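PDB 1OCS: sorting nexin-3 from Saccharomyces cerevisiae, which binds phosphatidylinositol 3-phosphate through its PX domain and helps return late Golgi membrane proteins from the prevacuolar compartment. Local coordinates for residues I38-P43 with T133-V138; G55-Y60 with R79-D84; R74-R79 with F154-K159; P107-K112 with Q129-W134. All coordinates share one frame; numbering follows the deposited sequence.

How the contacts relate
All four contacts lie in one PX domain. Contact 1 is buried and most central: it packs strand 36-46 on helix 121-139 through apolar side chains, with one hydrogen bond from a glutamine amide at the rim. Contacts 2, 3 and 4 are partly buried. Contact 4 uses the same helix, where loop 107-112 adds a CH-pi contact, proline packing and an indole N-H bond to a loop carbonyl. Contacts 2 and 3 share strand 75-81 and R79. Contact 2 is polar and charged, and includes lipid-binding R81; contact 3 packs small side chains against carbonyl oxygens. R80 joins these two by bonding to A157 O and F154 O. Y82 links contact 2 to contact 4 through P110 O.

Contact 1: residues I38-P43 with T133-V138; sequences IEVHNP and TWMQSV
I38 and M135 form the tight part of this contact, where strand 36-46 of the PX-domain sheet packs on helix 121-139. The two segments run nearly antiparallel, with their axes 7.4 Å apart at closest approach. I38 holds CG1 anti to its own backbone N (chi1 -167°), and the extended branch carries CD1 to M135 CG at 3.6 Å. The two side chains cross at about a right angle. M135 is bent at chi2 and chi3, and its CE also lies near I38 CD1. V40 adds a second apolar touch, with CG2 3.7 Å from M135 CB. F85 and F88 of helix 82-89 also pack on M135, and I62 of the adjacent strand on I38. An alanine in place of I38 would probably take away the CD1 contact with M135 CG and CE, leaving V40 CG2 as the strand's apolar touch on M135, and open a gap between sheet and helix.

The solvent side is looser and polar. The exposed Q136 reaches alongside I38 in the opposite direction, so that its CG lies 3.9 Å from I38 CG2. Its amide NE2 then donates to I38 O at 2.9 Å. The donor sits nearly along the C=O axis, but the N-H...O angle is only 150° and the oxygen lies 19° out of the amide plane. The contact thus has two chemistries: apolar side chains meet on the buried side, while at the rim a glutamine amide satisfies a strand carbonyl that faces the helix.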
# COMPACT_ATOMS: atom_id res chain seq x y z
N ILE A 38 -9.06 3.34 4.45
CA ILE A 38 -8.27 2.61 3.48
C ILE A 38 -8.37 1.12 3.70
O ILE A 38 -8.48 0.64 4.84
CB ILE A 38 -6.78 3.04 3.52
CG1 ILE A 38 -6.06 2.48 2.29
CG2 ILE A 38 -6.12 2.56 4.80
CD1 ILE A 38 -4.76 3.22 1.97
N GLU A 39 -8.36 0.39 2.59
CA GLU A 39 -8.45 -1.05 2.63
C GLU A 39 -7.67 -1.65 1.47
O GLU A 39 -7.58 -1.07 0.39
CB GLU A 39 -9.92 -1.47 2.55
CG GLU A 39 -10.13 -2.98 2.48
CD GLU A 39 -11.60 -3.37 2.46
OE1 GLU A 39 -11.90 -4.58 2.38
OE2 GLU A 39 -12.46 -2.46 2.52
N VAL A 40 -7.08 -2.82 1.72
CA VAL A 40 -6.34 -3.55 0.70
C VAL A 40 -7.15 -4.82 0.52
O VAL A 40 -7.39 -5.54 1.48
CB VAL A 40 -4.91 -3.89 1.17
CG1 VAL A 40 -4.17 -4.68 0.08
CG2 VAL A 40 -4.15 -2.61 1.51
N HIS A 41 -7.59 -5.08 -0.70
CA HIS A 41 -8.39 -6.26 -0.96
C HIS A 41 -8.36 -6.58 -2.45
O HIS A 41 -7.49 -6.12 -3.18
CB HIS A 41 -9.83 -5.99 -0.51
CG HIS A 41 -10.57 -5.04 -1.41
ND1 HIS A 41 -10.03 -3.85 -1.83
CD2 HIS A 41 -11.78 -5.13 -2.00
CE1 HIS A 41 -10.87 -3.24 -2.65
NE2 HIS A 41 -11.95 -4.00 -2.77
N ASN A 42 -9.33 -7.38 -2.90
CA ASN A 42 -9.43 -7.74 -4.31
C ASN A 42 -8.11 -8.23 -4.93
O ASN A 42 -7.67 -7.72 -5.96
CB ASN A 42 -9.94 -6.54 -5.11
CG ASN A 42 -10.34 -6.89 -6.53
OD1 ASN A 42 -10.34 -6.03 -7.41
ND2 ASN A 42 -10.69 -8.15 -6.76
N PRO A 43 -7.47 -9.22 -4.30
CA PRO A 43 -6.21 -9.71 -4.88
C PRO A 43 -6.49 -10.38 -6.22
O PRO A 43 -7.53 -11.02 -6.40
CB PRO A 43 -5.70 -10.69 -3.83
CG PRO A 43 -6.98 -11.23 -3.24
CD PRO A 43 -7.81 -9.98 -3.09
N THR A 133 -4.04 -4.71 7.11
CA THR A 133 -3.74 -4.27 8.46
C THR A 133 -2.55 -3.30 8.47
O THR A 133 -2.59 -2.26 9.14
CB THR A 133 -3.42 -5.47 9.38
OG1 THR A 133 -4.58 -6.29 9.49
CG2 THR A 133 -3.00 -5.00 10.76
N TRP A 134 -1.51 -3.63 7.72
CA TRP A 134 -0.31 -2.80 7.64
C TRP A 134 -0.64 -1.42 7.08
O TRP A 134 -0.22 -0.40 7.63
CB TRP A 134 0.73 -3.48 6.74
CG TRP A 134 2.09 -2.82 6.76
CD1 TRP A 134 3.07 -3.00 7.68
CD2 TRP A 134 2.61 -1.89 5.80
NE1 TRP A 134 4.17 -2.25 7.36
CE2 TRP A 134 3.92 -1.55 6.21
CE3 TRP A 134 2.09 -1.31 4.62
CZ2 TRP A 134 4.73 -0.66 5.49
CZ3 TRP A 134 2.90 -0.42 3.91
CH2 TRP A 134 4.20 -0.11 4.35
N MET A 135 -1.39 -1.39 5.98
CA MET A 135 -1.74 -0.14 5.33
C MET A 135 -2.59 0.77 6.23
O MET A 135 -2.37 1.98 6.26
CB MET A 135 -2.49 -0.42 4.02
CG MET A 135 -2.36 0.67 2.98
SD MET A 135 -0.63 1.07 2.58
CE MET A 135 -0.74 2.84 2.50
N GLN A 136 -3.54 0.19 6.96
CA GLN A 136 -4.39 0.99 7.84
C GLN A 136 -3.55 1.55 8.99
O GLN A 136 -3.80 2.66 9.47
CB GLN A 136 -5.54 0.15 8.40
CG GLN A 136 -6.43 -0.44 7.30
CD GLN A 136 -7.66 -1.15 7.85
OE1 GLN A 136 -7.69 -1.57 9.00
NE2 GLN A 136 -8.68 -1.29 7.01
N SER A 137 -2.55 0.79 9.41
CA SER A 137 -1.66 1.21 10.49
C SER A 137 -0.77 2.36 10.02
O SER A 137 -0.61 3.37 10.72
CB SER A 137 -0.81 0.02 10.93
OG SER A 137 0.13 0.41 11.91
N VAL A 138 -0.19 2.22 8.84
CA VAL A 138 0.68 3.24 8.29
C VAL A 138 -0.08 4.50 7.86
O VAL A 138 0.27 5.61 8.26
CB VAL A 138 1.50 2.69 7.11
CG1 VAL A 138 2.21 3.83 6.38
CG2 VAL A 138 2.52 1.67 7.62

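Contact 2: residues G55-Y60 with R79-D84; sequences GMFTDY and RRRYSD. With GOL (glycerol), chain B.
F57 and R81 make the stacking part of this contact, on the hairpin of strands 57-66 and 75-81. The R81 guanidinium lies flat over one face of the F57 ring, with centres 3.9 Å apart and planes 10° apart, a cation-pi pair. R81 is a binding residue for phosphatidylinositol 3-phosphate. Its chain is extended from CG to NE, which lays the guanidinium over the ring. An alanine here would probably leave the F57 face without its cation and remove a positive group from the lipid site.

Charge pairing comes from D59 and R79. OD2 of D59 meets R79 NH1 at 2.8 Å near the guanidinium edge, in a salt bridge whose hydrogen bond is weak, bent to 127°. H46 also bonds to D59 OD2, and N42 O takes R79 NH2.

Backbone bonds fix the register. Y60 and R80 form an antiparallel hydrogen-bonded pair: Y60 N to R80 O and R80 N to Y60 O are both 2.7 Å.

A side-chain bond within 79-84 marks the helix start. R81 is the N-cap residue of helix 82-89, and its N donates to D84 OD2 at 2.8 Å.

Two waters and a glycerol, probably from the crystallisation liquor, add further bonds. One water bridges G55 O and R81 NH1, and another T58 O and Y82 N. Glycerol O2 donates to D84 OD2 at 3.0 Å.

The contact lies where strand 75-81 turns into helix 82-89. Strand 36-46 flanks strand 57-66 on its other side, and I124, R127 and L131 of helix 121-139 pack on Y60.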
# COMPACT_ATOMS: atom_id res chain seq x y z
N GLY A 55 5.04 -11.91 -17.24
CA GLY A 55 5.09 -13.07 -16.38
C GLY A 55 3.94 -13.07 -15.39
O GLY A 55 3.49 -12.00 -14.95
N MET A 56 3.44 -14.25 -15.05
CA MET A 56 2.34 -14.36 -14.10
C MET A 56 2.70 -13.60 -12.83
O MET A 56 3.84 -13.67 -12.35
CB MET A 56 2.08 -15.84 -13.79
CG MET A 56 0.93 -16.11 -12.83
SD MET A 56 0.45 -17.86 -12.84
CE MET A 56 1.91 -18.59 -12.22
N PHE A 57 1.74 -12.86 -12.28
CA PHE A 57 1.99 -12.09 -11.07
C PHE A 57 0.67 -11.73 -10.39
O PHE A 57 -0.40 -11.85 -11.00
CB PHE A 57 2.74 -10.80 -11.42
CG PHE A 57 1.87 -9.72 -12.03
CD1 PHE A 57 1.36 -8.69 -11.24
CD2 PHE A 57 1.56 -9.73 -13.39
CE1 PHE A 57 0.55 -7.69 -11.80
CE2 PHE A 57 0.76 -8.74 -13.95
CZ PHE A 57 0.25 -7.72 -13.16
N THR A 58 0.74 -11.32 -9.13
CA THR A 58 -0.48 -10.92 -8.45
C THR A 58 -0.33 -9.54 -7.83
O THR A 58 0.75 -9.14 -7.40
CB THR A 58 -0.92 -11.95 -7.35
OG1 THR A 58 -0.85 -11.34 -6.06
CG2 THR A 58 -0.07 -13.19 -7.38
N ASP A 59 -1.42 -8.78 -7.86
CA ASP A 59 -1.39 -7.46 -7.25
C ASP A 59 -2.66 -7.30 -6.44
O ASP A 59 -3.58 -8.12 -6.52
CB ASP A 59 -1.22 -6.36 -8.31
CG ASP A 59 -2.31 -6.35 -9.35
OD1 ASP A 59 -2.18 -5.54 -10.30
OD2 ASP A 59 -3.29 -7.12 -9.24
N TYR A 60 -2.69 -6.25 -5.62
CA TYR A 60 -3.81 -6.00 -4.74
C TYR A 60 -4.37 -4.61 -4.95
O TYR A 60 -3.64 -3.68 -5.28
CB TYR A 60 -3.36 -6.15 -3.29
CG TYR A 60 -2.61 -7.44 -3.02
CD1 TYR A 60 -1.31 -7.62 -3.51
CD2 TYR A 60 -3.22 -8.49 -2.34
CE1 TYR A 60 -0.64 -8.83 -3.33
CE2 TYR A 60 -2.55 -9.70 -2.16
CZ TYR A 60 -1.27 -9.87 -2.66
OH TYR A 60 -0.63 -11.07 -2.51
N ARG A 79 -3.86 -0.34 -7.97
CA ARG A 79 -3.43 -1.72 -7.74
C ARG A 79 -1.94 -1.69 -7.43
O ARG A 79 -1.20 -0.89 -8.00
CB ARG A 79 -3.72 -2.59 -8.96
CG ARG A 79 -5.20 -2.84 -9.14
CD ARG A 79 -5.49 -4.13 -9.89
NE ARG A 79 -6.73 -4.70 -9.38
CZ ARG A 79 -6.81 -5.71 -8.53
NH1 ARG A 79 -5.71 -6.30 -8.07
NH2 ARG A 79 -7.99 -6.11 -8.09
N ARG A 80 -1.51 -2.56 -6.53
CA ARG A 80 -0.11 -2.62 -6.12
C ARG A 80 0.36 -4.06 -5.91
O ARG A 80 -0.35 -4.87 -5.30
CB ARG A 80 0.09 -1.86 -4.81
CG ARG A 80 -0.22 -0.37 -4.87
CD ARG A 80 0.84 0.37 -5.68
NE ARG A 80 0.62 1.82 -5.65
CZ ARG A 80 0.14 2.53 -6.67
NH1 ARG A 80 -0.17 1.95 -7.82
NH2 ARG A 80 0.01 3.85 -6.54
N ARG A 81 1.55 -4.36 -6.42
CA ARG A 81 2.15 -5.68 -6.25
C ARG A 81 2.77 -5.67 -4.86
O ARG A 81 3.01 -4.60 -4.29
CB ARG A 81 3.30 -5.91 -7.24
CG ARG A 81 2.93 -5.94 -8.72
CD ARG A 81 4.22 -5.85 -9.53
NE ARG A 81 4.07 -6.13 -10.96
CZ ARG A 81 4.46 -7.26 -11.55
NH1 ARG A 81 4.28 -7.41 -12.86
NH2 ARG A 81 5.03 -8.23 -10.84
N TYR A 82 3.03 -6.85 -4.31
CA TYR A 82 3.66 -6.91 -3.00
C TYR A 82 4.99 -6.17 -3.08
O TYR A 82 5.41 -5.51 -2.13
CB TYR A 82 3.89 -8.37 -2.60
CG TYR A 82 4.49 -8.51 -1.23
CD1 TYR A 82 5.87 -8.63 -1.05
CD2 TYR A 82 3.67 -8.51 -0.10
CE1 TYR A 82 6.42 -8.74 0.23
CE2 TYR A 82 4.21 -8.62 1.18
CZ TYR A 82 5.58 -8.73 1.33
OH TYR A 82 6.10 -8.83 2.60
N SER A 83 5.67 -6.28 -4.22
CA SER A 83 6.95 -5.59 -4.38
C SER A 83 6.79 -4.07 -4.32
O SER A 83 7.72 -3.37 -3.93
CB SER A 83 7.62 -6.01 -5.70
OG SER A 83 6.78 -5.78 -6.80
N ASP A 84 5.62 -3.56 -4.71
CA ASP A 84 5.39 -2.12 -4.65
C ASP A 84 5.32 -1.69 -3.19
O ASP A 84 5.80 -0.61 -2.83
CB ASP A 84 4.09 -1.73 -5.37
CG ASP A 84 4.18 -1.89 -6.89
OD1 ASP A 84 5.23 -1.54 -7.47
OD2 ASP A 84 3.19 -2.34 -7.49
C1 GOL B . 0.82 -2.37 -10.70
O1 GOL B . 0.24 -3.85 -10.49
C2 GOL B . 2.10 -1.94 -10.35
O2 GOL B . 2.99 -2.94 -10.39
C3 GOL B . 2.08 -0.76 -10.09
O3 GOL B . 1.56 0.69 -9.87
O HOH W 1 5.18 -9.91 -14.08
O HOH W 2 2.61 -9.44 -5.55

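Contact 3: residues R74-R79 with F154-K159; sequences RVSKVR and FIEAEK
V78 packs against the carbonyl oxygens at the end of helix 149-156, joining an edge strand of the PX-domain sheet to this C-terminal helix. No direct hydrogen bond crosses the contact. V78 can be followed outward from its backbone. CB lies 3.8 Å from A157 O and somewhat farther from I155 O. CG1 is anti to the carbonyl carbon of V78 (chi1 -60°), beside the backbone N. This torsion sends the methyl among three oxygens: A157 O at 3.2 Å, I155 O at 3.4 Å and E156 O at 3.7 Å. The other methyl, CG2, meets I155 O at 3.5 Å and lies at longer range from F154 O. Both methyls therefore pack against polar backbone atoms where the chain leaves the helix at A157.

Two residues earlier, S76 also faces the helix. Its CB touches I155 O and the methyl CG2 of I155, while OG lies beside E156 CG at 3.4 Å. The polar ends of this pair turn elsewhere: S76 OG bonds to K73 NZ, and E156 OE1 to H72 N.

R80, the next residue after the segment 74-79, draws on the same helix end. Its guanidinium bonds to the carbonyls of F154, A157 and E158. Beyond V78 the strand and the tail are joined through one water, which accepts from R79 N at 3.0 Å and donates to E158 O at 2.6 Å.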
# COMPACT_ATOMS: atom_id res chain seq x y z
N ARG A 74 -10.60 12.95 -3.38
CA ARG A 74 -11.29 12.24 -2.32
C ARG A 74 -11.14 10.74 -2.38
O ARG A 74 -10.85 10.09 -1.38
CB ARG A 74 -12.78 12.61 -2.34
CG ARG A 74 -13.64 11.98 -1.23
CD ARG A 74 -15.08 12.49 -1.35
NE ARG A 74 -15.99 12.01 -0.31
CZ ARG A 74 -16.05 12.49 0.93
NH1 ARG A 74 -15.25 13.47 1.32
NH2 ARG A 74 -16.95 12.00 1.78
N VAL A 75 -11.33 10.18 -3.57
CA VAL A 75 -11.26 8.74 -3.75
C VAL A 75 -10.11 8.29 -4.66
O VAL A 75 -9.89 8.84 -5.73
CB VAL A 75 -12.59 8.20 -4.35
CG1 VAL A 75 -12.52 6.69 -4.52
CG2 VAL A 75 -13.75 8.58 -3.43
N SER A 76 -9.37 7.28 -4.20
CA SER A 76 -8.28 6.72 -4.99
C SER A 76 -8.40 5.21 -5.01
O SER A 76 -8.61 4.57 -3.98
CB SER A 76 -6.92 7.13 -4.40
OG SER A 76 -6.64 8.49 -4.68
N LYS A 77 -8.29 4.64 -6.21
CA LYS A 77 -8.37 3.20 -6.38
C LYS A 77 -7.20 2.83 -7.27
O LYS A 77 -7.15 3.21 -8.44
CB LYS A 77 -9.70 2.82 -7.04
CG LYS A 77 -10.26 1.49 -6.55
CD LYS A 77 -11.63 1.18 -7.16
CE LYS A 77 -11.51 0.84 -8.64
NZ LYS A 77 -12.82 0.41 -9.21
N VAL A 78 -6.24 2.11 -6.70
CA VAL A 78 -5.06 1.70 -7.44
C VAL A 78 -4.71 0.25 -7.14
O VAL A 78 -5.20 -0.32 -6.17
CB VAL A 78 -3.84 2.58 -7.07
CG1 VAL A 78 -4.13 4.04 -7.38
CG2 VAL A 78 -3.52 2.40 -5.58
N ARG A 79 -3.86 -0.34 -7.97
CA ARG A 79 -3.43 -1.72 -7.74
C ARG A 79 -1.94 -1.69 -7.43
O ARG A 79 -1.20 -0.89 -8.00
CB ARG A 79 -3.72 -2.59 -8.96
CG ARG A 79 -5.20 -2.84 -9.14
CD ARG A 79 -5.49 -4.13 -9.89
NE ARG A 79 -6.73 -4.70 -9.38
CZ ARG A 79 -6.81 -5.71 -8.53
NH1 ARG A 79 -5.71 -6.30 -8.07
NH2 ARG A 79 -7.99 -6.11 -8.09
N PHE A 154 1.84 6.85 -3.14
CA PHE A 154 1.60 5.41 -3.11
C PHE A 154 0.12 5.09 -3.22
O PHE A 154 -0.28 4.08 -3.80
CB PHE A 154 2.14 4.80 -1.83
CG PHE A 154 2.02 3.30 -1.77
CD1 PHE A 154 2.76 2.49 -2.64
CD2 PHE A 154 1.15 2.69 -0.87
CE1 PHE A 154 2.65 1.10 -2.59
CE2 PHE A 154 1.03 1.30 -0.82
CZ PHE A 154 1.78 0.50 -1.68
N ILE A 155 -0.70 5.95 -2.63
CA ILE A 155 -2.15 5.77 -2.64
C ILE A 155 -2.83 6.30 -3.91
O ILE A 155 -3.76 5.69 -4.41
CB ILE A 155 -2.77 6.47 -1.40
CG1 ILE A 155 -2.42 5.68 -0.14
CG2 ILE A 155 -4.29 6.61 -1.58
CD1 ILE A 155 -2.77 6.40 1.15
N GLU A 156 -2.34 7.43 -4.42
CA GLU A 156 -2.95 8.08 -5.58
C GLU A 156 -2.48 7.74 -7.00
O GLU A 156 -3.30 7.62 -7.91
CB GLU A 156 -2.86 9.60 -5.43
CG GLU A 156 -3.70 10.17 -4.30
CD GLU A 156 -3.67 11.70 -4.27
OE1 GLU A 156 -4.53 12.29 -3.60
OE2 GLU A 156 -2.78 12.30 -4.92
N ALA A 157 -1.17 7.60 -7.19
CA ALA A 157 -0.64 7.33 -8.52
C ALA A 157 -1.15 6.05 -9.16
O ALA A 157 -1.29 5.02 -8.50
CB ALA A 157 0.89 7.31 -8.48
N GLU A 158 -1.44 6.11 -10.46
CA GLU A 158 -1.91 4.92 -11.15
C GLU A 158 -0.77 3.90 -11.10
O GLU A 158 -0.99 2.72 -10.85
CB GLU A 158 -2.25 5.23 -12.61
CG GLU A 158 -2.66 3.99 -13.39
CD GLU A 158 -3.01 4.29 -14.83
OE1 GLU A 158 -3.29 3.33 -15.58
OE2 GLU A 158 -3.01 5.48 -15.21
N LYS A 159 0.44 4.39 -11.32
CA LYS A 159 1.63 3.54 -11.28
C LYS A 159 2.62 4.14 -10.28
O LYS A 159 3.05 5.28 -10.42
CB LYS A 159 2.27 3.46 -12.67
CG LYS A 159 3.46 2.52 -12.74
CD LYS A 159 3.97 2.38 -14.17
CE LYS A 159 5.11 1.37 -14.24
NZ LYS A 159 4.70 0.05 -13.67
O HOH W 3 -3.14 1.32 -10.36

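Contact 4: residues P107-K112 with Q129-W134; sequences PHLPGK and QGLNTW
The proline-containing loop 107-112, which carries the lipid-binding residue K112 of the PX domain, packs here on helix 121-139. W134 is the main helix side chain in the contact. Its CG is anti to the backbone N, which turns the indole toward the loop. L109 CD2 sits over one face, 3.7 Å from the centroid of the six-membered ring and 17° off its normal, a CH-pi contact. At the ring edge NE1 donates to P107 O at 3.0 Å. The N-H...O angle is 179° and the oxygen lies in the indole plane. Seen from the acceptor the fit is poorer, because the donor stands 62° out of the carbonyl plane of P107. R89 NE bonds to the same oxygen, so P107 O has two donors.

P110 CD touches W134 CD1 at 3.7 Å, the two side chains crossing at about a right angle. P110 CG rests 3.6 Å from G130 O. A CB at G130 would probably clash with P110 CB, consistent with glycine allowing this close approach. L109 CD2 also meets L131 CD2 at 3.7 Å, and both leucines are buried.

The loop thus lies along helix 121-139. F85 and E86 of helix 82-89 pack on L109, and Y82 OH bonds to P110 O. L131 also touches V40 of strand 36-46.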
# COMPACT_ATOMS: atom_id res chain seq x y z
N PRO A 107 6.22 -0.40 10.99
CA PRO A 107 6.11 -1.84 11.21
C PRO A 107 6.66 -2.65 10.04
O PRO A 107 6.70 -2.18 8.91
CB PRO A 107 4.60 -2.07 11.35
CG PRO A 107 4.10 -0.76 11.85
CD PRO A 107 4.90 0.24 11.05
N HIS A 108 7.07 -3.89 10.33
CA HIS A 108 7.57 -4.80 9.31
C HIS A 108 6.42 -5.06 8.35
O HIS A 108 5.25 -5.08 8.76
CB HIS A 108 7.95 -6.15 9.93
CG HIS A 108 9.25 -6.15 10.67
ND1 HIS A 108 9.63 -7.19 11.50
CD2 HIS A 108 10.28 -5.27 10.67
CE1 HIS A 108 10.84 -6.95 11.97
NE2 HIS A 108 11.25 -5.79 11.49
N LEU A 109 6.73 -5.28 7.07
CA LEU A 109 5.70 -5.60 6.09
C LEU A 109 5.39 -7.07 6.36
O LEU A 109 6.31 -7.87 6.48
CB LEU A 109 6.23 -5.49 4.66
CG LEU A 109 5.67 -4.46 3.67
CD1 LEU A 109 6.07 -4.93 2.27
CD2 LEU A 109 4.16 -4.34 3.77
N PRO A 110 4.11 -7.44 6.46
CA PRO A 110 3.77 -8.84 6.72
C PRO A 110 3.95 -9.68 5.46
O PRO A 110 4.11 -9.13 4.37
CB PRO A 110 2.30 -8.78 7.14
CG PRO A 110 2.12 -7.35 7.60
CD PRO A 110 2.92 -6.58 6.60
N GLY A 111 3.94 -11.00 5.62
CA GLY A 111 4.06 -11.91 4.49
C GLY A 111 5.30 -11.83 3.62
O GLY A 111 5.24 -12.22 2.46
N LYS A 112 6.40 -11.34 4.17
CA LYS A 112 7.64 -11.25 3.40
C LYS A 112 8.19 -12.65 3.17
O LYS A 112 8.40 -13.07 2.03
CB LYS A 112 8.69 -10.42 4.16
CG LYS A 112 8.48 -8.91 4.06
CD LYS A 112 9.45 -8.14 4.97
CE LYS A 112 9.15 -8.38 6.44
NZ LYS A 112 10.14 -7.71 7.32
N GLN A 129 -4.69 -9.92 3.89
CA GLN A 129 -5.03 -9.57 5.27
C GLN A 129 -3.90 -8.79 5.92
O GLN A 129 -4.14 -7.75 6.55
CB GLN A 129 -5.31 -10.82 6.10
CG GLN A 129 -6.51 -11.63 5.62
CD GLN A 129 -6.80 -12.82 6.51
OE1 GLN A 129 -7.63 -13.67 6.16
NE2 GLN A 129 -6.14 -12.89 7.66
N GLY A 130 -2.68 -9.29 5.79
CA GLY A 130 -1.54 -8.61 6.38
C GLY A 130 -1.36 -7.21 5.82
O GLY A 130 -1.18 -6.24 6.57
N LEU A 131 -1.39 -7.10 4.49
CA LEU A 131 -1.22 -5.80 3.85
C LEU A 131 -2.32 -4.82 4.24
O LEU A 131 -2.07 -3.62 4.39
CB LEU A 131 -1.18 -5.96 2.33
CG LEU A 131 0.06 -6.69 1.78
CD1 LEU A 131 -0.10 -6.89 0.29
CD2 LEU A 131 1.31 -5.88 2.07
N ASN A 132 -3.55 -5.32 4.39
CA ASN A 132 -4.67 -4.47 4.77
C ASN A 132 -4.39 -3.86 6.15
O ASN A 132 -4.48 -2.65 6.34
CB ASN A 132 -5.97 -5.29 4.82
CG ASN A 132 -7.18 -4.43 5.19
OD1 ASN A 132 -7.58 -3.55 4.43
ND2 ASN A 132 -7.76 -4.69 6.36
N THR A 133 -4.04 -4.71 7.11
CA THR A 133 -3.74 -4.27 8.46
C THR A 133 -2.55 -3.30 8.47
O THR A 133 -2.59 -2.26 9.14
CB THR A 133 -3.42 -5.47 9.38
OG1 THR A 133 -4.58 -6.29 9.49
CG2 THR A 133 -3.00 -5.00 10.76
N TRP A 134 -1.51 -3.63 7.72
CA TRP A 134 -0.31 -2.80 7.64
C TRP A 134 -0.64 -1.42 7.08
O TRP A 134 -0.22 -0.40 7.63
CB TRP A 134 0.73 -3.48 6.74
CG TRP A 134 2.09 -2.82 6.76
CD1 TRP A 134 3.07 -3.00 7.68
CD2 TRP A 134 2.61 -1.89 5.80
NE1 TRP A 134 4.17 -2.25 7.36
CE2 TRP A 134 3.92 -1.55 6.21
CE3 TRP A 134 2.09 -1.31 4.62
CZ2 TRP A 134 4.73 -0.66 5.49
CZ3 TRP A 134 2.90 -0.42 3.91
CH2 TRP A 134 4.20 -0.11 4.35